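Local atomic coordinates of ABC transporter binding protein AcbH (Actinoplanes, PDB entry 3OO8), a protein that binds beta-D-galactopyranose, its exclusively preferred sugar, as the extracellular solute receptor of an ABC transporter. Residues W142-N147 with M259-S264; Y156-S161 with D280-P285. The protein carries 2 engineered substitutions. One frame throughout, in Å; residues are numbered along the deposited sequence.

In the fold
Along the chain, strand 134-147 brings in the first half of contact 1, and helix 148-154 leads on to the loop 156-161, the first half of contact 2. A largely helical excursion follows before strand 257-261 returns beside 142-147, closing contact 1; a short helix and strand 279-282 then close contact 2. The segments alternate, so the two closures cross. Strand 134-147 lies between its antiparallel neighbours 257-261 and 279-282, and the contacts meet where Val-144 O lies 2.8 Å from Phe-282 N, probably a hydrogen bond. Contact 1 thus joins strands within the mixed sheet, and contact 2 lays the loop before helix 162-174 against strand 279-282 and the loop after it.

Contact 1. Residues W142-N147 with M259-S264; sequences WVVFYN and MMFQGS
Val-144 sits between two side chains of the facing strand: its CG1 meets Met-259 CB at 3.7 Å, while CG2 crosses to CD1 of Phe-261. With CG anti to its own nitrogen (chi1 177°), the Phe-261 ring is carried on to Trp-142, whose edge it receives on its face in an offset edge-to-face pair with planes 62° apart. One face of the indole is laid over the chain at Gly-263; CA of Gly-263 stands 3.8 Å from the centroid of the five-membered ring, almost on its normal. Gln-262 runs alongside the indole, CG 3.7 Å from Trp-142 CZ3. On the face opposite Val-144 and Phe-261, the ring of Phe-145 brings CZ within 3.6 Å of Ser-264 CB. Strands 134-147 and 257-261 are antiparallel neighbours in the mixed sheet of a class 2 solute-binding protein, and Trp-142 is a galactose-binding residue. Two hydrogen-bonded pairs fix the register. Val-143 and Gln-262 exchange both bonds, as do Phe-145 and Met-260, where Phe-145 N to Met-260 O is short, 2.7 Å, and nearly straight at 174°. At the chain's corner, NE2 of Gln-262 donates to OE1 of the sugar-binding Gln-266, which also accepts from Gly-263 N.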
loop_
_atom_site.group_PDB
_atom_site.type_symbol
_atom_site.label_atom_id
_atom_site.label_comp_id
_atom_site.label_asym_id
_atom_site.label_seq_id
_atom_site.Cartn_x
_atom_site.Cartn_y
_atom_site.Cartn_z
ATOM N N TRP A 142 -4.730 -4.277 0.240
ATOM C CA TRP A 142 -4.758 -4.919 1.567
ATOM C C TRP A 142 -6.232 -5.194 1.837
ATOM O O TRP A 142 -7.005 -4.280 2.100
ATOM C CB TRP A 142 -4.180 -3.982 2.631
ATOM C CG TRP A 142 -2.698 -4.120 2.764
ATOM C CD1 TRP A 142 -1.726 -3.767 1.844
ATOM C CD2 TRP A 142 -2.013 -4.679 3.884
ATOM N NE1 TRP A 142 -0.470 -4.063 2.352
ATOM C CE2 TRP A 142 -0.631 -4.660 3.580
ATOM C CE3 TRP A 142 -2.439 -5.194 5.117
ATOM C CZ2 TRP A 142 0.337 -5.098 4.492
ATOM C CZ3 TRP A 142 -1.459 -5.671 6.016
ATOM C CH2 TRP A 142 -0.112 -5.626 5.683
ATOM N N VAL A 143 -6.595 -6.485 1.831
ATOM C CA VAL A 143 -7.997 -6.903 1.828
ATOM C C VAL A 143 -8.075 -8.255 2.555
ATOM O O VAL A 143 -7.056 -8.785 2.960
ATOM C CB VAL A 143 -8.525 -7.094 0.348
ATOM C CG1 VAL A 143 -8.770 -5.728 -0.313
ATOM C CG2 VAL A 143 -7.520 -7.838 -0.514
ATOM N N VAL A 144 -9.293 -8.762 2.764
ATOM C CA VAL A 144 -9.505 -10.010 3.541
ATOM C C VAL A 144 -9.675 -11.172 2.560
ATOM O O VAL A 144 -10.634 -11.230 1.773
ATOM C CB VAL A 144 -10.830 -9.928 4.362
ATOM C CG1 VAL A 144 -10.946 -11.189 5.211
ATOM C CG2 VAL A 144 -10.921 -8.673 5.249
ATOM N N PHE A 145 -8.764 -12.136 2.646
ATOM C CA PHE A 145 -8.768 -13.299 1.740
ATOM C C PHE A 145 -9.498 -14.456 2.377
ATOM O O PHE A 145 -9.574 -14.521 3.586
ATOM C CB PHE A 145 -7.320 -13.703 1.451
ATOM C CG PHE A 145 -6.625 -12.708 0.583
ATOM C CD1 PHE A 145 -6.674 -12.824 -0.809
ATOM C CD2 PHE A 145 -5.892 -11.684 1.166
ATOM C CE1 PHE A 145 -6.077 -11.880 -1.640
ATOM C CE2 PHE A 145 -5.257 -10.715 0.346
ATOM C CZ PHE A 145 -5.350 -10.826 -1.056
ATOM N N TYR A 146 -10.100 -15.276 1.520
ATOM C CA TYR A 146 -10.822 -16.480 1.979
ATOM C C TYR A 146 -10.831 -17.492 0.845
ATOM O O TYR A 146 -10.433 -17.204 -0.270
ATOM C CB TYR A 146 -12.253 -16.118 2.353
ATOM C CG TYR A 146 -13.121 -15.652 1.208
ATOM C CD1 TYR A 146 -14.005 -16.518 0.583
ATOM C CD2 TYR A 146 -13.044 -14.336 0.739
ATOM C CE1 TYR A 146 -14.810 -16.085 -0.462
ATOM C CE2 TYR A 146 -13.844 -13.887 -0.309
ATOM C CZ TYR A 146 -14.736 -14.774 -0.906
ATOM O OH TYR A 146 -15.555 -14.372 -1.937
ATOM N N ASN A 147 -11.245 -18.723 1.157
ATOM C CA ASN A 147 -11.370 -19.759 0.124
ATOM C C ASN A 147 -12.845 -19.876 -0.316
ATOM O O ASN A 147 -13.739 -20.105 0.518
ATOM C CB ASN A 147 -10.953 -21.097 0.755
ATOM C CG ASN A 147 -9.493 -21.119 1.132
ATOM O OD1 ASN A 147 -9.133 -21.332 2.294
ATOM N ND2 ASN A 147 -8.648 -20.878 0.165
ATOM N N MET A 259 -10.339 -16.853 7.166
ATOM C CA MET A 259 -9.967 -15.587 6.487
ATOM C C MET A 259 -8.555 -15.137 6.881
ATOM O O MET A 259 -7.983 -15.591 7.886
ATOM C CB MET A 259 -10.925 -14.473 6.940
ATOM C CG MET A 259 -12.409 -14.778 6.729
ATOM S SD MET A 259 -13.558 -13.528 7.388
ATOM C CE MET A 259 -13.599 -13.850 9.152
ATOM N N MET A 260 -7.979 -14.232 6.102
ATOM C CA MET A 260 -6.730 -13.599 6.512
ATOM C C MET A 260 -6.648 -12.220 5.850
ATOM O O MET A 260 -6.880 -12.096 4.640
ATOM C CB MET A 260 -5.513 -14.402 6.102
ATOM C CG MET A 260 -4.221 -13.685 6.485
ATOM S SD MET A 260 -2.837 -14.830 6.244
ATOM C CE MET A 260 -1.455 -13.794 6.733
ATOM N N PHE A 261 -6.368 -11.194 6.645
ATOM C CA PHE A 261 -6.264 -9.809 6.125
ATOM C C PHE A 261 -4.802 -9.474 5.909
ATOM O O PHE A 261 -4.023 -9.478 6.851
ATOM C CB PHE A 261 -6.891 -8.797 7.137
ATOM C CG PHE A 261 -6.768 -7.344 6.708
ATOM C CD1 PHE A 261 -7.603 -6.862 5.713
ATOM C CD2 PHE A 261 -5.843 -6.496 7.306
ATOM C CE1 PHE A 261 -7.537 -5.538 5.319
ATOM C CE2 PHE A 261 -5.747 -5.172 6.888
ATOM C CZ PHE A 261 -6.625 -4.716 5.901
ATOM N N GLN A 262 -4.404 -9.221 4.662
ATOM C CA GLN A 262 -3.040 -8.750 4.393
ATOM C C GLN A 262 -2.949 -8.288 2.928
ATOM O O GLN A 262 -3.978 -8.175 2.252
ATOM C CB GLN A 262 -1.975 -9.818 4.731
ATOM C CG GLN A 262 -0.946 -9.301 5.704
ATOM C CD GLN A 262 0.099 -10.313 6.098
ATOM O OE1 GLN A 262 0.030 -10.879 7.191
ATOM N NE2 GLN A 262 1.074 -10.528 5.238
ATOM N N GLY A 263 -1.741 -7.993 2.448
ATOM C CA GLY A 263 -1.562 -7.548 1.059
ATOM C C GLY A 263 -1.673 -8.690 0.065
ATOM O O GLY A 263 -1.295 -9.821 0.387
ATOM N N SER A 264 -2.204 -8.435 -1.135
ATOM C CA SER A 264 -2.323 -9.555 -2.098
ATOM C C SER A 264 -0.972 -10.119 -2.556
ATOM O O SER A 264 -0.869 -11.325 -2.830
ATOM C CB SER A 264 -3.115 -9.138 -3.330
ATOM O OG SER A 264 -2.332 -8.202 -4.021
#

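Contact 2. Residues Y156-S161 with D280-P285; sequences YEVPAS and DFFVFP
The loop that joins helix 148-154 to helix 162-174 packs here on the end of strand 279-282, with Pro-159 resting over Phe-282. Pro-159 CD lies 3.7 Å from the ring centroid of Phe-282 and 15° off the normal, a CH-pi contact on the face of the ring. Phe-282 holds CG between its backbone nitrogen and carbonyl carbon (chi1 57°), which brings the ring beneath the proline; Val-158 slides past the root of the same side chain, its CG1 3.5 Å from Phe-282 CB. With alanine here instead of Phe-282, Pro-159 would probably lose the ring it lies on and Val-158 CG1 part of its packing, leaving a gap under the loop. Further along, Pro-285 takes over: its CG reaches Pro-159 O at 3.6 Å and its CB leans on the carbonyl of Ser-161. A water spans the two backbones, donating to Pro-159 O and to Val-283 O, each at 2.7 Å. Ala-160 adds a backbone hydrogen bond with Ala-286, the residue after Pro-285. Ser-161 then caps helix 162-174, its OG bonded to Ala-164 N in the first turn: a serine N-cap, typical of an alpha-helix start.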
loop_
_atom_site.group_PDB
_atom_site.type_symbol
_atom_site.label_atom_id
_atom_site.label_comp_id
_atom_site.label_asym_id
_atom_site.label_seq_id
_atom_site.Cartn_x
_atom_site.Cartn_y
_atom_site.Cartn_z
ATOM N N TYR A 156 -21.235 -19.558 4.236
ATOM C CA TYR A 156 -20.725 -18.257 4.688
ATOM C C TYR A 156 -20.951 -17.231 3.590
ATOM O O TYR A 156 -20.616 -17.489 2.424
ATOM C CB TYR A 156 -19.222 -18.319 4.952
ATOM C CG TYR A 156 -18.794 -19.308 6.023
ATOM C CD1 TYR A 156 -19.654 -19.631 7.064
ATOM C CD2 TYR A 156 -17.502 -19.797 6.057
ATOM C CE1 TYR A 156 -19.269 -20.509 8.058
ATOM C CE2 TYR A 156 -17.094 -20.689 7.051
ATOM C CZ TYR A 156 -17.989 -21.017 8.052
ATOM O OH TYR A 156 -17.625 -21.880 9.069
ATOM N N GLU A 157 -21.531 -16.101 3.973
ATOM C CA GLU A 157 -21.761 -14.978 3.049
ATOM C C GLU A 157 -20.713 -13.895 3.290
ATOM O O GLU A 157 -20.250 -13.692 4.410
ATOM C CB GLU A 157 -23.158 -14.378 3.257
ATOM C CG GLU A 157 -24.307 -15.368 3.096
ATOM C CD GLU A 157 -24.399 -15.975 1.703
ATOM O OE1 GLU A 157 -23.951 -15.349 0.720
ATOM O OE2 GLU A 157 -24.938 -17.096 1.579
ATOM N N VAL A 158 -20.309 -13.233 2.207
ATOM C CA VAL A 158 -19.388 -12.090 2.289
ATOM C C VAL A 158 -20.030 -10.958 3.088
ATOM O O VAL A 158 -21.122 -10.497 2.743
ATOM C CB VAL A 158 -18.991 -11.606 0.878
ATOM C CG1 VAL A 158 -18.249 -10.263 1.000
ATOM C CG2 VAL A 158 -18.143 -12.658 0.183
ATOM N N PRO A 159 -19.353 -10.496 4.159
ATOM C CA PRO A 159 -19.942 -9.486 5.038
ATOM C C PRO A 159 -19.648 -8.057 4.564
ATOM O O PRO A 159 -18.484 -7.704 4.314
ATOM C CB PRO A 159 -19.280 -9.779 6.387
ATOM C CG PRO A 159 -17.915 -10.302 6.006
ATOM C CD PRO A 159 -18.063 -11.002 4.675
ATOM N N ALA A 160 -20.707 -7.263 4.424
ATOM C CA ALA A 160 -20.533 -5.852 4.071
ATOM C C ALA A 160 -20.299 -4.967 5.284
ATOM O O ALA A 160 -19.736 -3.859 5.149
ATOM C CB ALA A 160 -21.730 -5.343 3.298
ATOM N N SER A 161 -20.801 -5.396 6.439
ATOM C CA SER A 161 -20.749 -4.608 7.662
ATOM C C SER A 161 -19.971 -5.292 8.768
ATOM O O SER A 161 -19.815 -6.515 8.763
ATOM C CB SER A 161 -22.174 -4.410 8.190
ATOM O OG SER A 161 -22.709 -5.687 8.536
ATOM N N ASP A 280 -10.160 -15.920 -3.056
ATOM C CA ASP A 280 -10.873 -14.696 -3.399
ATOM C C ASP A 280 -10.655 -13.738 -2.230
ATOM O O ASP A 280 -9.951 -14.053 -1.244
ATOM C CB ASP A 280 -12.371 -15.000 -3.581
ATOM C CG ASP A 280 -13.089 -14.025 -4.500
ATOM O OD1 ASP A 280 -12.646 -12.880 -4.699
ATOM O OD2 ASP A 280 -14.154 -14.422 -5.040
ATOM N N PHE A 281 -11.233 -12.549 -2.333
ATOM C CA PHE A 281 -11.143 -11.620 -1.207
ATOM C C PHE A 281 -12.324 -10.702 -1.166
ATOM O O PHE A 281 -13.102 -10.621 -2.124
ATOM C CB PHE A 281 -9.868 -10.766 -1.245
ATOM C CG PHE A 281 -9.774 -9.823 -2.432
ATOM C CD1 PHE A 281 -10.339 -8.556 -2.368
ATOM C CD2 PHE A 281 -9.017 -10.174 -3.557
ATOM C CE1 PHE A 281 -10.222 -7.659 -3.431
ATOM C CE2 PHE A 281 -8.884 -9.286 -4.616
ATOM C CZ PHE A 281 -9.479 -8.040 -4.571
ATOM N N PHE A 282 -12.519 -10.097 0.000
ATOM C CA PHE A 282 -13.479 -9.004 0.130
ATOM C C PHE A 282 -12.808 -7.844 0.846
ATOM O O PHE A 282 -11.839 -8.038 1.568
ATOM C CB PHE A 282 -14.809 -9.438 0.782
ATOM C CG PHE A 282 -14.669 -10.071 2.168
ATOM C CD1 PHE A 282 -14.559 -9.256 3.293
ATOM C CD2 PHE A 282 -14.668 -11.445 2.333
ATOM C CE1 PHE A 282 -14.451 -9.781 4.547
ATOM C CE2 PHE A 282 -14.540 -11.981 3.599
ATOM C CZ PHE A 282 -14.438 -11.144 4.713
ATOM N N VAL A 283 -13.263 -6.610 0.590
ATOM C CA VAL A 283 -12.685 -5.496 1.328
ATOM C C VAL A 283 -13.091 -5.526 2.800
ATOM O O VAL A 283 -14.157 -6.033 3.175
ATOM C CB VAL A 283 -13.013 -4.127 0.663
ATOM C CG1 VAL A 283 -12.618 -4.201 -0.789
ATOM C CG2 VAL A 283 -14.499 -3.751 0.775
ATOM N N PHE A 284 -12.237 -4.970 3.651
ATOM C CA PHE A 284 -12.579 -4.967 5.069
ATOM C C PHE A 284 -13.953 -4.328 5.265
ATOM O O PHE A 284 -14.240 -3.273 4.658
ATOM C CB PHE A 284 -11.521 -4.208 5.855
ATOM C CG PHE A 284 -11.526 -4.519 7.340
ATOM C CD1 PHE A 284 -10.684 -5.515 7.834
ATOM C CD2 PHE A 284 -12.334 -3.814 8.227
ATOM C CE1 PHE A 284 -10.633 -5.824 9.196
ATOM C CE2 PHE A 284 -12.295 -4.099 9.598
ATOM C CZ PHE A 284 -11.464 -5.117 10.079
ATOM N N PRO A 285 -14.826 -4.933 6.092
ATOM C CA PRO A 285 -16.210 -4.416 6.221
ATOM C C PRO A 285 -16.331 -2.994 6.768
ATOM O O PRO A 285 -15.405 -2.475 7.387
ATOM C CB PRO A 285 -16.871 -5.418 7.176
ATOM C CG PRO A 285 -16.123 -6.700 6.856
ATOM C CD PRO A 285 -14.685 -6.224 6.810
HETATM O O HOH W 1 -16.882 -6.013 2.947
#